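Local coordinates for protein RNase NGR3 (Nicotiana glutinosa, PDB 1VD1) that probably cleaves single-stranded RNA as a ribonuclease of the T2 family, and binds adenosine monophosphate at two sites, at residues 11-16 and 40-45. Residues are numbered along the deposited sequence; the frame is centred on the assembly and turned at random.
Sequences FYFVQQ and FSIHGL. With AMP (adenosine monophosphate), chain C; AMP (adenosine monophosphate), chain B.
Val14 O takes two N-H groups at once, from His43 N at 2.8 Å and Gly44 N at 3.2 Å, the mark of a classic beta bulge in this antiparallel pair. Val14 N returns a nearly straight bond to Gly44 O (2.9 Å), and beyond the bulge Gln16 and Ser41 bond to each other through both N-H and C=O.

His43, the extra residue of the bulge, runs outward from the strand pair. Its CB lies 3.5 Å from Val14 O, and with CG anti to the backbone N (chi1 -180°) the ring is carried off toward the two nucleotides. ND1 is hydrogen-bonded to Gln175; CE1 comes 3.6 Å from O3P of the chain C AMP, whose N7 sits over one ring face, offset toward the rim. At the tip, NE2 is 3.3 Å from O3P of the chain B AMP. The bulge thus puts a predicted active-site histidine beside the phosphates of both nucleotides, consistent with an RNase T2 active site.

On the face that carries Phe13, Gln15, Ile42 and Leu45, Phe13 CE1 meets Ile42 CG2 at 4.1 Å while its CD1 reaches Leu45 CD1. Leu45 CG also packs against Phe11 CD2 (3.5 Å).

Helix 109-123 covers Phe13 and Ile42 on that face, and strand 171-181 pairs with the far edge of strand 10-16, making the latter an inner strand of the antiparallel sheet.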
loop_
_atom_site.group_PDB
_atom_site.type_symbol
_atom_site.label_atom_id
_atom_site.label_comp_id
_atom_site.label_asym_id
_atom_site.label_seq_id
_atom_site.Cartn_x
_atom_site.Cartn_y
_atom_site.Cartn_z
ATOM N N PHE A 11 -9.676 -8.437 -2.877
ATOM C CA PHE A 11 -9.084 -7.126 -2.587
ATOM C C PHE A 11 -7.625 -7.072 -3.013
ATOM O O PHE A 11 -6.890 -8.040 -2.871
ATOM C CB PHE A 11 -9.010 -6.804 -1.082
ATOM C CG PHE A 11 -10.318 -6.524 -0.415
ATOM C CD1 PHE A 11 -11.029 -7.548 0.208
ATOM C CD2 PHE A 11 -10.780 -5.215 -0.292
ATOM C CE1 PHE A 11 -12.175 -7.269 0.956
ATOM C CE2 PHE A 11 -11.922 -4.926 0.453
ATOM C CZ PHE A 11 -12.622 -5.960 1.083
ATOM N N TYR A 12 -7.201 -5.924 -3.520
ATOM C CA TYR A 12 -5.791 -5.733 -3.776
ATOM C C TYR A 12 -5.438 -4.961 -2.501
ATOM O O TYR A 12 -6.126 -3.989 -2.169
ATOM C CB TYR A 12 -5.546 -4.809 -4.965
ATOM C CG TYR A 12 -5.371 -5.519 -6.275
ATOM C CD1 TYR A 12 -6.035 -5.070 -7.416
ATOM C CD2 TYR A 12 -4.540 -6.635 -6.382
ATOM C CE1 TYR A 12 -5.879 -5.720 -8.634
ATOM C CE2 TYR A 12 -4.373 -7.289 -7.595
ATOM C CZ TYR A 12 -5.051 -6.823 -8.714
ATOM O OH TYR A 12 -4.912 -7.463 -9.918
ATOM N N PHE A 13 -4.438 -5.425 -1.757
ATOM C CA PHE A 13 -3.979 -4.696 -0.576
ATOM C C PHE A 13 -2.696 -4.073 -1.087
ATOM O O PHE A 13 -1.734 -4.773 -1.424
ATOM C CB PHE A 13 -3.699 -5.617 0.618
ATOM C CG PHE A 13 -3.139 -4.890 1.812
ATOM C CD1 PHE A 13 -3.751 -3.728 2.287
ATOM C CD2 PHE A 13 -1.985 -5.348 2.444
ATOM C CE1 PHE A 13 -3.214 -3.032 3.377
ATOM C CE2 PHE A 13 -1.442 -4.663 3.528
ATOM C CZ PHE A 13 -2.062 -3.497 3.996
ATOM N N VAL A 14 -2.696 -2.753 -1.186
ATOM C CA VAL A 14 -1.563 -2.039 -1.743
ATOM C C VAL A 14 -0.765 -1.245 -0.726
ATOM O O VAL A 14 -1.304 -0.390 -0.023
ATOM C CB VAL A 14 -2.050 -1.095 -2.865
ATOM C CG1 VAL A 14 -0.876 -0.548 -3.657
ATOM C CG2 VAL A 14 -3.011 -1.860 -3.783
ATOM N N GLN A 15 0.522 -1.563 -0.639
ATOM C CA GLN A 15 1.424 -0.864 0.261
ATOM C C GLN A 15 2.395 -0.072 -0.594
ATOM O O GLN A 15 2.586 -0.359 -1.773
ATOM C CB GLN A 15 2.173 -1.848 1.148
ATOM C CG GLN A 15 1.238 -2.640 2.042
ATOM C CD GLN A 15 1.973 -3.631 2.909
ATOM O OE1 GLN A 15 2.678 -3.254 3.854
ATOM N NE2 GLN A 15 1.823 -4.907 2.590
ATOM N N GLN A 16 3.026 0.920 0.012
ATOM C CA GLN A 16 3.937 1.775 -0.718
ATOM C C GLN A 16 5.223 1.977 0.071
ATOM O O GLN A 16 5.252 1.797 1.288
ATOM C CB GLN A 16 3.229 3.107 -0.954
ATOM C CG GLN A 16 4.034 4.208 -1.612
ATOM C CD GLN A 16 3.189 5.444 -1.821
ATOM O OE1 GLN A 16 2.285 5.455 -2.660
ATOM N NE2 GLN A 16 3.456 6.488 -1.040
ATOM N N PHE A 40 7.280 0.326 5.047
ATOM C CA PHE A 40 6.215 0.311 4.048
ATOM C C PHE A 40 4.940 0.853 4.677
ATOM O O PHE A 40 4.625 0.545 5.826
ATOM C CB PHE A 40 5.966 -1.107 3.525
ATOM C CG PHE A 40 7.028 -1.595 2.589
ATOM C CD1 PHE A 40 8.196 -2.173 3.081
ATOM C CD2 PHE A 40 6.880 -1.443 1.211
ATOM C CE1 PHE A 40 9.203 -2.591 2.217
ATOM C CE2 PHE A 40 7.883 -1.857 0.335
ATOM C CZ PHE A 40 9.050 -2.435 0.842
ATOM N N SER A 41 4.215 1.668 3.921
ATOM C CA SER A 41 2.978 2.260 4.406
ATOM C C SER A 41 1.797 1.734 3.600
ATOM O O SER A 41 1.972 1.048 2.597
ATOM C CB SER A 41 3.039 3.782 4.277
ATOM O OG SER A 41 3.198 4.163 2.918
ATOM N N ILE A 42 0.592 2.057 4.048
ATOM C CA ILE A 42 -0.602 1.618 3.352
ATOM C C ILE A 42 -1.021 2.648 2.312
ATOM O O ILE A 42 -0.957 3.853 2.559
ATOM C CB ILE A 42 -1.780 1.437 4.343
ATOM C CG1 ILE A 42 -1.411 0.394 5.404
ATOM C CG2 ILE A 42 -3.052 1.026 3.594
ATOM C CD1 ILE A 42 -2.328 0.410 6.614
ATOM N N HIS A 43 -1.405 2.186 1.127
ATOM C CA HIS A 43 -1.930 3.114 0.143
ATOM C C HIS A 43 -3.431 2.845 0.176
ATOM O O HIS A 43 -4.231 3.755 0.401
ATOM C CB HIS A 43 -1.382 2.866 -1.263
ATOM C CG HIS A 43 -1.920 3.824 -2.284
ATOM N ND1 HIS A 43 -1.366 3.973 -3.535
ATOM C CD2 HIS A 43 -2.981 4.667 -2.240
ATOM C CE1 HIS A 43 -2.061 4.862 -4.222
ATOM N NE2 HIS A 43 -3.048 5.298 -3.459
ATOM N N GLY A 44 -3.815 1.584 -0.016
ATOM C CA GLY A 44 -5.230 1.269 0.025
ATOM C C GLY A 44 -5.591 -0.200 0.048
ATOM O O GLY A 44 -4.741 -1.077 -0.119
ATOM N N LEU A 45 -6.871 -0.451 0.294
ATOM C CA LEU A 45 -7.438 -1.799 0.329
ATOM C C LEU A 45 -8.550 -1.670 -0.702
ATOM O O LEU A 45 -9.595 -1.069 -0.433
ATOM C CB LEU A 45 -8.003 -2.097 1.717
ATOM C CG LEU A 45 -8.643 -3.470 1.929
ATOM C CD1 LEU A 45 -7.663 -4.566 1.522
ATOM C CD2 LEU A 45 -9.056 -3.621 3.398
HETATM P P AMP C . 0.015 6.724 -8.139
HETATM O O1P AMP C . 0.097 5.989 -9.408
HETATM O O2P AMP C . 0.995 7.847 -8.054
HETATM O O3P AMP C . 0.116 5.791 -6.929
HETATM O "O5'" AMP C . -1.493 7.379 -8.178
HETATM C "C5'" AMP C . -2.283 7.458 -6.952
HETATM C "C4'" AMP C . -2.691 8.946 -6.727
HETATM O "O4'" AMP C . -2.745 9.177 -5.269
HETATM C "C3'" AMP C . -1.609 10.061 -7.367
HETATM O "O3'" AMP C . -2.470 11.214 -7.840
HETATM C "C2'" AMP C . -0.721 10.361 -6.066
HETATM O "O2'" AMP C . -0.261 11.697 -5.955
HETATM C "C1'" AMP C . -1.689 10.040 -4.808
HETATM N N9 AMP C . -0.947 9.339 -3.736
HETATM C C8 AMP C . -0.247 8.118 -3.805
HETATM N N7 AMP C . 0.480 7.766 -2.724
HETATM C C5 AMP C . 0.132 8.821 -1.877
HETATM C C6 AMP C . 0.544 9.117 -0.552
HETATM N N6 AMP C . 1.435 8.271 0.073
HETATM N N1 AMP C . -0.007 10.273 0.012
HETATM C C2 AMP C . -0.927 11.037 -0.618
HETATM N N3 AMP C . -1.372 10.834 -1.875
HETATM C C4 AMP C . -0.784 9.747 -2.454
HETATM P P AMP B . -6.771 5.549 -5.644
HETATM O O1P AMP B . -6.973 7.005 -5.539
HETATM O O2P AMP B . -7.979 4.828 -6.157
HETATM O O3P AMP B . -6.257 4.946 -4.333
HETATM O "O5'" AMP B . -5.592 5.431 -6.766
HETATM C "C5'" AMP B . -4.974 4.161 -7.045
HETATM C "C4'" AMP B . -4.416 4.224 -8.491
HETATM O "O4'" AMP B . -4.501 2.873 -9.062
HETATM C "C3'" AMP B . -5.275 5.251 -9.504
HETATM O "O3'" AMP B . -4.229 5.879 -10.395
HETATM C "C2'" AMP B . -6.254 4.201 -10.231
HETATM O "O2'" AMP B . -6.366 4.375 -11.632
HETATM C "C1'" AMP B . -5.629 2.724 -9.947
HETATM N N9 AMP B . -6.611 1.830 -9.278
HETATM C C8 AMP B . -7.653 2.174 -8.390
HETATM N N7 AMP B . -8.390 1.166 -7.881
HETATM C C5 AMP B . -7.767 0.099 -8.528
HETATM C C6 AMP B . -8.032 -1.290 -8.461
HETATM N N6 AMP B . -9.062 -1.720 -7.646
HETATM N N1 AMP B . -7.210 -2.110 -9.253
HETATM C C2 AMP B . -6.215 -1.625 -10.036
HETATM N N3 AMP B . -5.910 -0.313 -10.173
HETATM C C4 AMP B . -6.697 0.481 -9.391
#